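Local coordinates for universal stress protein A-like protein (Arabidopsis thaliana, PDB 2GM3) that binds AMP and belongs to the universal stress protein family, although its role in the plant cell is not established, at residues 21-26 and 90-95; 29-34 and 48-53; 104-109 and 121-126; 115-120 and 147-152. All blocks are in the same frame, centred on the assembly; numbering follows the deposited sequence.

Starting from the N terminus, interaction 1 opens at residues 21-26, just ahead of and into helix 25-39, and interaction 2 opens a turn further on, at 29-34. Interaction 2 closes first, when strand 46-54 comes back beside that helix, so it nests inside the larger loop that interaction 1 closes at helix 81-99. After that the chain runs into strand 102-109, where interaction 3 opens. Interaction 4 opens in helix 112-123 before interaction 3 has closed at 121-126, and it closes on helix 146-153, so these two cross. Interactions 1 and 2 pack helices on one side of the parallel sheet, interactions 3 and 4 on the other, and interactions 1, 2 and 4 all reach AMP.

Interaction 1. Residues 21-26 and 90-95; sequences PNPSIS and EFFVNK. With AMP (adenosine monophosphate), chain G.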
# COMPACT_ATOMS: atom_id res chain seq x y z
N PRO A 21 14.87 -16.49 15.89
CA PRO A 21 14.67 -15.90 14.57
C PRO A 21 13.37 -15.13 14.26
O PRO A 21 12.82 -15.22 13.14
CB PRO A 21 14.95 -17.10 13.63
CG PRO A 21 15.05 -18.35 14.58
CD PRO A 21 14.47 -17.90 15.90
N ASN A 22 12.94 -14.31 15.22
CA ASN A 22 11.72 -13.53 15.08
C ASN A 22 11.74 -12.56 13.93
O ASN A 22 12.78 -11.91 13.69
CB ASN A 22 11.47 -12.82 16.37
CG ASN A 22 11.31 -13.77 17.46
OD1 ASN A 22 10.59 -14.74 17.31
ND2 ASN A 22 12.01 -13.57 18.55
N PRO A 23 10.60 -12.44 13.21
CA PRO A 23 10.43 -11.35 12.22
C PRO A 23 10.42 -10.00 12.92
O PRO A 23 10.12 -9.91 14.10
CB PRO A 23 9.03 -11.60 11.68
CG PRO A 23 8.32 -12.38 12.84
CD PRO A 23 9.41 -13.29 13.33
N SER A 24 10.74 -8.94 12.19
CA SER A 24 10.61 -7.59 12.74
C SER A 24 9.14 -7.34 13.09
O SER A 24 8.24 -7.86 12.42
CB SER A 24 11.12 -6.56 11.73
OG SER A 24 10.23 -6.36 10.65
N ILE A 25 8.91 -6.56 14.13
CA ILE A 25 7.56 -6.18 14.51
C ILE A 25 6.80 -5.57 13.33
O ILE A 25 5.63 -5.88 13.11
CB ILE A 25 7.54 -5.20 15.68
CG1 ILE A 25 8.33 -5.74 16.87
CG2 ILE A 25 6.12 -4.98 16.13
CD1 ILE A 25 8.73 -4.66 17.84
N SER A 26 7.48 -4.78 12.52
CA SER A 26 6.79 -4.05 11.48
C SER A 26 6.33 -4.96 10.33
O SER A 26 5.20 -4.85 9.83
CB SER A 26 7.61 -2.85 11.01
OG SER A 26 8.75 -3.25 10.30
N GLU A 90 10.36 -19.44 6.79
CA GLU A 90 9.60 -20.54 7.33
C GLU A 90 8.48 -20.08 8.29
O GLU A 90 7.39 -20.67 8.30
CB GLU A 90 10.54 -21.53 8.01
CG GLU A 90 9.86 -22.79 8.44
CD GLU A 90 10.80 -23.81 9.05
OE1 GLU A 90 11.97 -23.49 9.35
OE2 GLU A 90 10.36 -24.96 9.23
N PHE A 91 8.76 -19.05 9.08
CA PHE A 91 7.72 -18.48 9.94
C PHE A 91 6.50 -18.01 9.13
O PHE A 91 5.39 -18.37 9.45
CB PHE A 91 8.23 -17.36 10.86
CG PHE A 91 7.12 -16.62 11.58
CD1 PHE A 91 6.62 -17.09 12.79
CD2 PHE A 91 6.56 -15.45 11.02
CE1 PHE A 91 5.57 -16.41 13.46
CE2 PHE A 91 5.50 -14.76 11.67
CZ PHE A 91 5.02 -15.24 12.88
N PHE A 92 6.73 -17.29 8.04
CA PHE A 92 5.63 -16.74 7.24
C PHE A 92 4.95 -17.76 6.36
O PHE A 92 3.75 -17.68 6.12
CB PHE A 92 6.09 -15.54 6.41
CG PHE A 92 6.41 -14.34 7.25
CD1 PHE A 92 7.73 -14.07 7.61
CD2 PHE A 92 5.40 -13.48 7.68
CE1 PHE A 92 8.04 -12.94 8.38
CE2 PHE A 92 5.69 -12.35 8.45
CZ PHE A 92 7.01 -12.08 8.82
N VAL A 93 5.72 -18.74 5.89
CA VAL A 93 5.20 -19.80 5.06
C VAL A 93 4.25 -20.67 5.91
O VAL A 93 3.19 -21.10 5.44
CB VAL A 93 6.36 -20.54 4.37
CG1 VAL A 93 5.97 -21.98 3.85
CG2 VAL A 93 6.93 -19.63 3.26
N ASN A 94 4.61 -20.87 7.17
CA ASN A 94 3.73 -21.59 8.08
C ASN A 94 2.44 -20.84 8.31
O ASN A 94 1.37 -21.45 8.35
CB ASN A 94 4.44 -21.90 9.38
CG ASN A 94 5.28 -23.16 9.28
OD1 ASN A 94 4.77 -24.24 9.04
ND2 ASN A 94 6.58 -23.03 9.50
N LYS A 95 2.56 -19.51 8.43
CA LYS A 95 1.42 -18.62 8.65
C LYS A 95 0.45 -18.68 7.48
O LYS A 95 -0.76 -18.75 7.68
CB LYS A 95 1.91 -17.18 8.86
CG LYS A 95 2.62 -16.87 10.20
CD LYS A 95 1.78 -17.21 11.43
CE LYS A 95 2.35 -18.39 12.18
NZ LYS A 95 1.73 -18.54 13.55
P AMP G . 11.47 0.96 7.33
O1P AMP G . 12.85 0.64 7.19
O2P AMP G . 11.00 1.06 8.73
O3P AMP G . 10.94 2.04 6.52
O5' AMP G . 10.62 -0.28 6.78
C5' AMP G . 10.70 -1.53 7.43
C4' AMP G . 10.18 -2.53 6.44
O4' AMP G . 11.09 -2.68 5.29
C3' AMP G . 10.06 -3.91 7.02
O3' AMP G . 8.79 -3.99 7.72
C2' AMP G . 10.04 -4.76 5.75
O2' AMP G . 8.71 -4.77 5.23
C1' AMP G . 10.97 -4.01 4.81
N9 AMP G . 12.34 -4.52 5.00
C8 AMP G . 13.33 -4.01 5.78
N7 AMP G . 14.42 -4.79 5.68
C5 AMP G . 14.15 -5.77 4.81
C6 AMP G . 14.85 -6.85 4.28
N6 AMP G . 16.10 -7.12 4.60
N1 AMP G . 14.24 -7.65 3.42
C2 AMP G . 12.99 -7.47 3.04
N3 AMP G . 12.27 -6.46 3.51
C4 AMP G . 12.83 -5.60 4.39
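Ser26 OG is gripped twice: the ribose O3' of AMP donates to it at 2.7 Å, and it is also hydrogen-bonded to Asp175 OD1. Two residues earlier, Ser24 sits at the N-cap of helix 25-39, its OG bonded to Cys27 N and to Asn13 OD1. Just before these serines, Pro23 makes the contact with residues 90-95. Its ring reaches Phe91 and Phe92 with different atoms. Pro23 CG lies over one face of Phe91, 4.2 Å from the ring centroid and 27° off the normal, a CH-pi contact. The other face of Phe91 is covered by the aliphatic chain of its helix neighbour Lys95, whose CG stands 3.8 Å above the plane. In the Rossmann-like alpha/beta fold of universal stress proteins, the proline contact joins the loop leading into helix 25-39 to helix 81-99, on the same side of the sheet. Pro23 CB meets Phe92 at the end of its ring, 3.5 Å from CZ, on an oblique approach. The two phenylalanines leave the helix by different torsions: CG of Phe91 is anti to the backbone N (chi1 171°), that of Phe92 anti to the carbonyl carbon (chi1 -69°). Phe91 CD2 lies 3.7 Å above the centre of the Phe92 ring. Deeper in, Phe92 packs on Cys27 and Leu50 and meets Phe31 edge-to-face.

Interaction 2. Residues 29-34 and 48-53; sequences RAFEWT and ILLLHV. With AMP (adenosine monophosphate), chain G.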
# COMPACT_ATOMS: atom_id res chain seq x y z
N ARG A 29 3.52 -7.22 11.61
CA ARG A 29 2.29 -6.47 11.63
C ARG A 29 1.77 -6.29 10.20
O ARG A 29 0.58 -6.53 9.93
CB ARG A 29 2.49 -5.11 12.31
CG ARG A 29 1.29 -4.20 12.16
CD ARG A 29 0.05 -4.86 12.80
NE ARG A 29 0.39 -5.38 14.11
CZ ARG A 29 -0.03 -6.54 14.58
NH1 ARG A 29 -0.84 -7.31 13.87
NH2 ARG A 29 0.38 -6.92 15.78
N ALA A 30 2.68 -5.93 9.30
CA ALA A 30 2.34 -5.74 7.90
C ALA A 30 1.71 -7.00 7.27
O ALA A 30 0.70 -6.91 6.58
CB ALA A 30 3.57 -5.35 7.14
N PHE A 31 2.35 -8.14 7.51
CA PHE A 31 1.86 -9.42 7.01
C PHE A 31 0.52 -9.77 7.64
O PHE A 31 -0.42 -10.07 6.94
CB PHE A 31 2.85 -10.51 7.37
CG PHE A 31 2.42 -11.89 6.98
CD1 PHE A 31 2.71 -12.38 5.70
CD2 PHE A 31 1.83 -12.74 7.93
CE1 PHE A 31 2.34 -13.67 5.35
CE2 PHE A 31 1.49 -14.04 7.58
CZ PHE A 31 1.75 -14.51 6.30
N GLU A 32 0.43 -9.73 8.95
CA GLU A 32 -0.83 -10.11 9.61
C GLU A 32 -2.00 -9.20 9.23
O GLU A 32 -3.11 -9.66 9.06
CB GLU A 32 -0.68 -10.14 11.13
CG GLU A 32 0.39 -11.15 11.53
CD GLU A 32 0.42 -11.50 13.00
OE1 GLU A 32 0.06 -10.66 13.85
OE2 GLU A 32 0.84 -12.65 13.27
N TRP A 33 -1.73 -7.92 9.09
CA TRP A 33 -2.73 -6.98 8.71
C TRP A 33 -3.24 -7.30 7.31
O TRP A 33 -4.45 -7.28 7.08
CB TRP A 33 -2.15 -5.57 8.73
CG TRP A 33 -3.13 -4.50 8.49
CD1 TRP A 33 -3.84 -3.81 9.43
CD2 TRP A 33 -3.54 -3.98 7.22
NE1 TRP A 33 -4.63 -2.90 8.84
CE2 TRP A 33 -4.48 -2.97 7.48
CE3 TRP A 33 -3.20 -4.27 5.90
CZ2 TRP A 33 -5.10 -2.25 6.47
CZ3 TRP A 33 -3.82 -3.54 4.88
CH2 TRP A 33 -4.75 -2.53 5.18
N THR A 34 -2.32 -7.57 6.39
CA THR A 34 -2.68 -7.93 5.04
C THR A 34 -3.57 -9.15 5.00
O THR A 34 -4.53 -9.14 4.27
CB THR A 34 -1.45 -8.14 4.11
OG1 THR A 34 -0.64 -6.96 4.14
CG2 THR A 34 -1.90 -8.37 2.68
N ILE A 48 0.72 -14.99 -1.81
CA ILE A 48 1.69 -14.19 -1.09
C ILE A 48 3.10 -14.55 -1.57
O ILE A 48 3.47 -15.73 -1.63
CB ILE A 48 1.55 -14.42 0.38
CG1 ILE A 48 0.09 -14.20 0.81
CG2 ILE A 48 2.53 -13.56 1.15
CD1 ILE A 48 -0.54 -12.81 0.52
N LEU A 49 3.86 -13.52 -1.95
CA LEU A 49 5.24 -13.72 -2.38
C LEU A 49 6.13 -13.11 -1.29
O LEU A 49 6.15 -11.92 -1.11
CB LEU A 49 5.48 -13.09 -3.76
CG LEU A 49 4.52 -13.53 -4.84
CD1 LEU A 49 4.65 -12.65 -6.03
CD2 LEU A 49 4.77 -14.97 -5.25
N LEU A 50 6.81 -13.95 -0.52
CA LEU A 50 7.57 -13.51 0.62
C LEU A 50 9.02 -13.33 0.24
O LEU A 50 9.67 -14.28 -0.16
CB LEU A 50 7.47 -14.52 1.74
CG LEU A 50 6.11 -14.75 2.37
CD1 LEU A 50 6.08 -16.10 2.96
CD2 LEU A 50 5.84 -13.63 3.48
N LEU A 51 9.51 -12.10 0.31
CA LEU A 51 10.88 -11.84 -0.01
C LEU A 51 11.66 -11.34 1.21
O LEU A 51 11.26 -10.36 1.87
CB LEU A 51 10.97 -10.87 -1.16
CG LEU A 51 12.34 -10.22 -1.37
CD1 LEU A 51 13.35 -11.16 -2.00
CD2 LEU A 51 12.15 -8.99 -2.24
N HIS A 52 12.79 -12.00 1.48
CA HIS A 52 13.76 -11.51 2.46
C HIS A 52 15.01 -11.09 1.76
O HIS A 52 15.57 -11.84 0.97
CB HIS A 52 14.11 -12.60 3.48
CG HIS A 52 15.18 -12.17 4.43
ND1 HIS A 52 14.98 -11.19 5.37
CD2 HIS A 52 16.46 -12.58 4.57
CE1 HIS A 52 16.09 -11.02 6.07
NE2 HIS A 52 17.00 -11.87 5.62
N VAL A 53 15.47 -9.89 2.05
CA VAL A 53 16.76 -9.49 1.51
C VAL A 53 17.84 -9.68 2.57
O VAL A 53 17.75 -9.15 3.65
CB VAL A 53 16.73 -8.09 0.91
CG1 VAL A 53 18.04 -7.77 0.18
CG2 VAL A 53 15.61 -8.01 -0.07
P AMP G . 11.47 0.96 7.33
O1P AMP G . 12.85 0.64 7.19
O2P AMP G . 11.00 1.06 8.73
O3P AMP G . 10.94 2.04 6.52
O5' AMP G . 10.62 -0.28 6.78
C5' AMP G . 10.70 -1.53 7.43
C4' AMP G . 10.18 -2.53 6.44
O4' AMP G . 11.09 -2.68 5.29
C3' AMP G . 10.06 -3.91 7.02
O3' AMP G . 8.79 -3.99 7.72
C2' AMP G . 10.04 -4.76 5.75
O2' AMP G . 8.71 -4.77 5.23
C1' AMP G . 10.97 -4.01 4.81
N9 AMP G . 12.34 -4.52 5.00
C8 AMP G . 13.33 -4.01 5.78
N7 AMP G . 14.42 -4.79 5.68
C5 AMP G . 14.15 -5.77 4.81
C6 AMP G . 14.85 -6.85 4.28
N6 AMP G . 16.10 -7.12 4.60
N1 AMP G . 14.24 -7.65 3.42
C2 AMP G . 12.99 -7.47 3.04
N3 AMP G . 12.27 -6.46 3.51
C4 AMP G . 12.83 -5.60 4.39
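Phe31 pushes one corner of its ring, CE1, against the strand, overlapping Leu50 and Ile48. CE1 lies 4.0 Å from Leu50 CD2, which comes in obliquely, and the two side chains cross at about a right angle. Ile48 approaches differently: its CG2 is 4.2 Å from Phe31 CE1, at the ring edge and near its plane. With CG anti to the backbone N (chi1 177°), the Phe31 ring stretches away from its helix toward the sheet. Ile48 and Leu50 can both receive it because alternate residues of an extended strand face the same way, while Leu49 and Leu51 point to helix 112-123 on the other side. Within helix 25-39, Ala30 O takes the usual bond from Thr34 N and a second one from Thr34 OG1 at 2.8 Å, the two donors arriving from opposite faces of the carbonyl plane. On the outer side Arg29 forms a salt bridge with Glu32, NH1 to OE1 at 3.5 Å, and another through its NE to Glu167. At the far end of the strand the backbone reads the adenine: Val53 N donates to AMP N1 at 2.9 Å and 162°, and AMP N6 donates to Val53 O at 2.8 Å and 166°. His52 ND1, beside them, is tied to Val12 O. A strand-helix-strand crossover packed by apolar side chains, with its second strand ending at the base, is the beta-alpha-beta unit of a Rossmann-like nucleotide-binding fold.

Interaction 3. Residues 104-109 and 121-126; sequences EAWIKT and KRVRPD
Trp106 is the first residue along strand 102-109 to meet the end of helix 112-123, and it does so with two parts of its indole. The six-membered ring touches Val123, CZ2 lying 3.8 Å from the methyl CG2. The pyrrole side faces Arg122: NE1 is 3.7 Å from NH1, at the guanidinium edge and in its plane, with the two flat groups turned 64° apart. The torsion that sets CG between the backbone N and the carbonyl carbon (chi1 71°) tips the indole across toward Leu51 of the neighbouring strand and the end of helix 112-123. Two residues on, Lys108 emerges from the same side of the strand. Its chain bends at chi2 (-74°), and its CE comes within 3.2 Å of Arg122 NH1, with NZ 3.8 Å from the same nitrogen. One face of the Arg122 guanidinium rests on CG2 of the next residue, Val123. The polar groups are organised by Glu119, one turn earlier in the helix: its OE2 accepts a hydrogen bond from Trp106 NE1 and forms a salt bridge with Arg122 NH1, while the Lys108 chain packs against the same glutamate. The carboxylate, buried beneath this surface contact, therefore sits among two cationic side chains and an indole N-H, which would offset the closeness of the lysine and arginine and would probably keep the glutamate ionised.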
# COMPACT_ATOMS: atom_id res chain seq x y z
N GLU A 104 4.89 -18.17 -2.01
CA GLU A 104 6.23 -18.46 -2.46
C GLU A 104 7.16 -17.62 -1.65
O GLU A 104 6.92 -16.43 -1.46
CB GLU A 104 6.37 -18.10 -3.92
CG GLU A 104 5.62 -19.05 -4.80
CD GLU A 104 6.09 -19.02 -6.25
OE1 GLU A 104 6.50 -17.94 -6.76
OE2 GLU A 104 6.04 -20.08 -6.88
N ALA A 105 8.25 -18.20 -1.18
CA ALA A 105 9.16 -17.43 -0.34
C ALA A 105 10.58 -17.69 -0.79
O ALA A 105 10.95 -18.82 -1.07
CB ALA A 105 8.99 -17.80 1.12
N TRP A 106 11.36 -16.62 -0.87
CA TRP A 106 12.76 -16.77 -1.24
C TRP A 106 13.60 -15.63 -0.71
O TRP A 106 13.08 -14.61 -0.18
CB TRP A 106 12.90 -16.89 -2.74
CG TRP A 106 12.64 -15.63 -3.43
CD1 TRP A 106 13.56 -14.75 -3.88
CD2 TRP A 106 11.36 -15.08 -3.72
NE1 TRP A 106 12.94 -13.68 -4.43
CE2 TRP A 106 11.58 -13.85 -4.36
CE3 TRP A 106 10.04 -15.51 -3.52
CZ2 TRP A 106 10.53 -13.03 -4.83
CZ3 TRP A 106 8.99 -14.69 -3.99
CH2 TRP A 106 9.25 -13.46 -4.62
N ILE A 107 14.91 -15.80 -0.88
CA ILE A 107 15.90 -14.87 -0.39
C ILE A 107 16.70 -14.34 -1.57
O ILE A 107 17.04 -15.09 -2.47
CB ILE A 107 16.82 -15.59 0.60
CG1 ILE A 107 16.00 -15.97 1.85
CG2 ILE A 107 18.03 -14.69 0.95
CD1 ILE A 107 16.69 -16.84 2.90
N LYS A 108 16.94 -13.03 -1.56
CA LYS A 108 17.87 -12.40 -2.46
C LYS A 108 18.93 -11.70 -1.63
O LYS A 108 18.71 -11.41 -0.45
CB LYS A 108 17.13 -11.41 -3.36
CG LYS A 108 16.25 -12.08 -4.41
CD LYS A 108 17.08 -12.68 -5.55
CE LYS A 108 16.21 -13.42 -6.53
NZ LYS A 108 17.04 -14.20 -7.52
N THR A 109 20.08 -11.42 -2.21
CA THR A 109 21.16 -10.77 -1.49
C THR A 109 21.39 -9.34 -2.00
O THR A 109 21.18 -9.06 -3.18
CB THR A 109 22.46 -11.65 -1.59
OG1 THR A 109 22.19 -12.97 -1.09
CG2 THR A 109 23.64 -11.06 -0.80
N LYS A 121 10.26 -5.49 -10.14
CA LYS A 121 10.26 -5.51 -11.59
C LYS A 121 10.55 -6.85 -12.26
O LYS A 121 10.22 -7.03 -13.43
CB LYS A 121 11.01 -4.32 -12.23
CG LYS A 121 12.36 -3.92 -11.64
CD LYS A 121 12.47 -2.37 -11.67
CE LYS A 121 13.87 -1.90 -12.01
NZ LYS A 121 14.19 -2.22 -13.44
N ARG A 122 11.08 -7.81 -11.50
CA ARG A 122 11.39 -9.15 -12.03
C ARG A 122 10.15 -10.03 -11.89
O ARG A 122 9.74 -10.70 -12.83
CB ARG A 122 12.56 -9.76 -11.22
CG ARG A 122 13.27 -11.00 -11.80
CD ARG A 122 13.97 -11.82 -10.69
NE ARG A 122 13.09 -12.94 -10.37
CZ ARG A 122 12.86 -13.45 -9.18
NH1 ARG A 122 13.44 -13.01 -8.08
NH2 ARG A 122 12.01 -14.44 -9.09
N VAL A 123 9.55 -10.00 -10.70
CA VAL A 123 8.48 -10.92 -10.34
C VAL A 123 7.15 -10.35 -10.77
O VAL A 123 6.22 -11.09 -11.08
CB VAL A 123 8.49 -11.13 -8.81
CG1 VAL A 123 7.23 -11.83 -8.32
CG2 VAL A 123 9.73 -11.92 -8.41
N ARG A 124 7.07 -9.03 -10.81
CA ARG A 124 5.87 -8.31 -11.17
C ARG A 124 4.66 -8.69 -10.35
O ARG A 124 3.68 -9.16 -10.88
CB ARG A 124 5.62 -8.35 -12.69
CG ARG A 124 6.19 -7.10 -13.35
CD ARG A 124 6.55 -7.25 -14.79
NE ARG A 124 6.83 -8.66 -15.09
CZ ARG A 124 6.91 -9.16 -16.32
NH1 ARG A 124 6.77 -8.39 -17.40
NH2 ARG A 124 7.14 -10.44 -16.46
N PRO A 125 4.72 -8.45 -9.03
CA PRO A 125 3.57 -8.70 -8.15
C PRO A 125 2.54 -7.59 -8.37
O PRO A 125 2.87 -6.53 -8.92
CB PRO A 125 4.17 -8.63 -6.75
CG PRO A 125 5.33 -7.68 -6.92
CD PRO A 125 5.86 -7.88 -8.30
N ASP A 126 1.30 -7.83 -7.99
CA ASP A 126 0.31 -6.83 -8.21
C ASP A 126 0.56 -5.67 -7.25
O ASP A 126 0.41 -4.52 -7.63
CB ASP A 126 -1.07 -7.42 -8.05
CG ASP A 126 -1.38 -8.45 -9.11
OD1 ASP A 126 -1.45 -8.11 -10.31
OD2 ASP A 126 -1.55 -9.62 -8.74

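Interaction 4. Residues 115-120 and 147-152; sequences VICQEV and SAFCVK. With AMP (adenosine monophosphate), chain G.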
# COMPACT_ATOMS: atom_id res chain seq x y z
N VAL A 115 17.06 -4.15 -3.76
CA VAL A 115 16.70 -5.51 -4.15
C VAL A 115 15.20 -5.70 -4.20
O VAL A 115 14.68 -6.30 -5.14
CB VAL A 115 17.36 -6.60 -3.23
CG1 VAL A 115 16.73 -7.93 -3.47
CG2 VAL A 115 18.84 -6.67 -3.50
N ILE A 116 14.51 -5.18 -3.19
CA ILE A 116 13.04 -5.22 -3.18
C ILE A 116 12.51 -4.64 -4.48
O ILE A 116 11.65 -5.26 -5.12
CB ILE A 116 12.42 -4.43 -2.01
CG1 ILE A 116 12.80 -5.06 -0.68
CG2 ILE A 116 10.88 -4.31 -2.19
CD1 ILE A 116 12.34 -4.25 0.50
N CYS A 117 13.04 -3.48 -4.88
CA CYS A 117 12.65 -2.85 -6.13
C CYS A 117 13.04 -3.65 -7.36
O CYS A 117 12.29 -3.69 -8.33
CB CYS A 117 13.18 -1.41 -6.22
SG CYS A 117 12.30 -0.31 -5.08
N GLN A 118 14.22 -4.26 -7.34
CA GLN A 118 14.63 -5.10 -8.47
C GLN A 118 13.69 -6.30 -8.56
O GLN A 118 13.28 -6.71 -9.65
CB GLN A 118 16.06 -5.60 -8.32
CG GLN A 118 17.14 -4.54 -8.49
CD GLN A 118 18.52 -5.14 -8.20
OE1 GLN A 118 18.81 -5.56 -7.08
NE2 GLN A 118 19.37 -5.22 -9.23
N GLU A 119 13.30 -6.82 -7.41
CA GLU A 119 12.45 -8.00 -7.37
C GLU A 119 11.03 -7.68 -7.83
O GLU A 119 10.42 -8.47 -8.58
CB GLU A 119 12.50 -8.65 -5.99
CG GLU A 119 13.85 -9.33 -5.72
CD GLU A 119 13.98 -10.66 -6.46
OE1 GLU A 119 14.69 -10.72 -7.51
OE2 GLU A 119 13.34 -11.64 -6.03
N VAL A 120 10.55 -6.50 -7.47
CA VAL A 120 9.26 -6.02 -7.99
C VAL A 120 9.24 -6.04 -9.50
O VAL A 120 8.29 -6.55 -10.09
CB VAL A 120 8.88 -4.63 -7.43
CG1 VAL A 120 7.73 -4.03 -8.25
CG2 VAL A 120 8.53 -4.75 -5.93
N SER A 147 11.03 1.35 3.61
CA SER A 147 9.65 1.55 3.18
C SER A 147 9.49 2.81 2.34
O SER A 147 8.77 2.77 1.35
CB SER A 147 8.66 1.56 4.36
OG SER A 147 8.85 2.68 5.23
N ALA A 148 10.14 3.90 2.71
CA ALA A 148 10.05 5.15 1.95
C ALA A 148 10.67 5.01 0.56
O ALA A 148 10.20 5.60 -0.39
CB ALA A 148 10.71 6.30 2.71
N PHE A 149 11.77 4.28 0.46
CA PHE A 149 12.40 4.04 -0.84
C PHE A 149 11.50 3.22 -1.75
O PHE A 149 11.36 3.54 -2.92
CB PHE A 149 13.74 3.31 -0.66
CG PHE A 149 14.55 3.21 -1.93
CD1 PHE A 149 15.42 4.24 -2.29
CD2 PHE A 149 14.46 2.08 -2.73
CE1 PHE A 149 16.21 4.14 -3.46
CE2 PHE A 149 15.23 1.98 -3.90
CZ PHE A 149 16.10 3.00 -4.26
N CYS A 150 10.86 2.20 -1.19
CA CYS A 150 9.95 1.38 -1.97
C CYS A 150 8.74 2.16 -2.54
O CYS A 150 8.43 2.06 -3.74
CB CYS A 150 9.52 0.16 -1.15
SG CYS A 150 10.95 -0.94 -0.80
N VAL A 151 8.11 2.96 -1.69
CA VAL A 151 6.95 3.75 -2.05
C VAL A 151 7.32 4.67 -3.21
O VAL A 151 6.54 4.85 -4.15
CB VAL A 151 6.50 4.61 -0.84
CG1 VAL A 151 5.57 5.75 -1.26
CG2 VAL A 151 5.88 3.71 0.23
N LYS A 152 8.53 5.22 -3.13
CA LYS A 152 9.00 6.16 -4.10
C LYS A 152 9.39 5.43 -5.41
O LYS A 152 9.14 5.93 -6.51
CB LYS A 152 10.15 6.95 -3.47
CG LYS A 152 10.91 7.89 -4.36
CD LYS A 152 11.90 8.74 -3.53
CE LYS A 152 12.92 9.45 -4.46
NZ LYS A 152 13.76 10.49 -3.79
P AMP G . 11.47 0.96 7.33
O1P AMP G . 12.85 0.64 7.19
O2P AMP G . 11.00 1.06 8.73
O3P AMP G . 10.94 2.04 6.52
O5' AMP G . 10.62 -0.28 6.78
C5' AMP G . 10.70 -1.53 7.43
C4' AMP G . 10.18 -2.53 6.44
O4' AMP G . 11.09 -2.68 5.29
C3' AMP G . 10.06 -3.91 7.02
O3' AMP G . 8.79 -3.99 7.72
C2' AMP G . 10.04 -4.76 5.75
O2' AMP G . 8.71 -4.77 5.23
C1' AMP G . 10.97 -4.01 4.81
N9 AMP G . 12.34 -4.52 5.00
C8 AMP G . 13.33 -4.01 5.78
N7 AMP G . 14.42 -4.79 5.68
C5 AMP G . 14.15 -5.77 4.81
C6 AMP G . 14.85 -6.85 4.28
N6 AMP G . 16.10 -7.12 4.60
N1 AMP G . 14.24 -7.65 3.42
C2 AMP G . 12.99 -7.47 3.04
N3 AMP G . 12.27 -6.46 3.51
C4 AMP G . 12.83 -5.60 4.39
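Cys150 SG nestles against Ile116, 3.6 Å from CG2 and 3.8 Å from CD1, so the isoleucine wraps the sulfur with both of its branches. Next to this pair, Cys117 SG lies beside the Phe149 ring, 3.9 Å from CE2 and 5.0 Å from the ring centroid, a sulfur-aromatic contact made obliquely. Cys117 SG and Cys150 SG are 4.5 Å apart, well beyond a disulfide. Phe149 reaches across because its CG is anti to the backbone N (chi1 -171°), which swings the ring toward helix 112-123. Cys117 CA and Cys150 CA are the nearest pair, and the axes of the short segments cross at -31°. The two helices run roughly side by side on one face of the Rossmann-like sheet, with Leu128 of the strand 127-132 beneath both Ile116 and Cys150. From there the packing leads straight to the nucleotide. Ile116 CD1 also touches the adenine of AMP, 3.7 Å from N3. At the start of the neighbouring helix, Ser147 holds the phosphate with two groups: its N donates to AMP O3P at 3.0 Å and 149°, and its OG donates to the same oxygen at 2.5 Å, an unusually short and therefore doubtful length. The phosphate thus faces the N-terminal end of helix 146-153, whose dipole would be expected to favour the negative charge. Around this, Gly131 N and Arg133 NE supply further hydrogen bonds to AMP, and Val151 packs on strand 158-162 and on Thr160 of the second subunit.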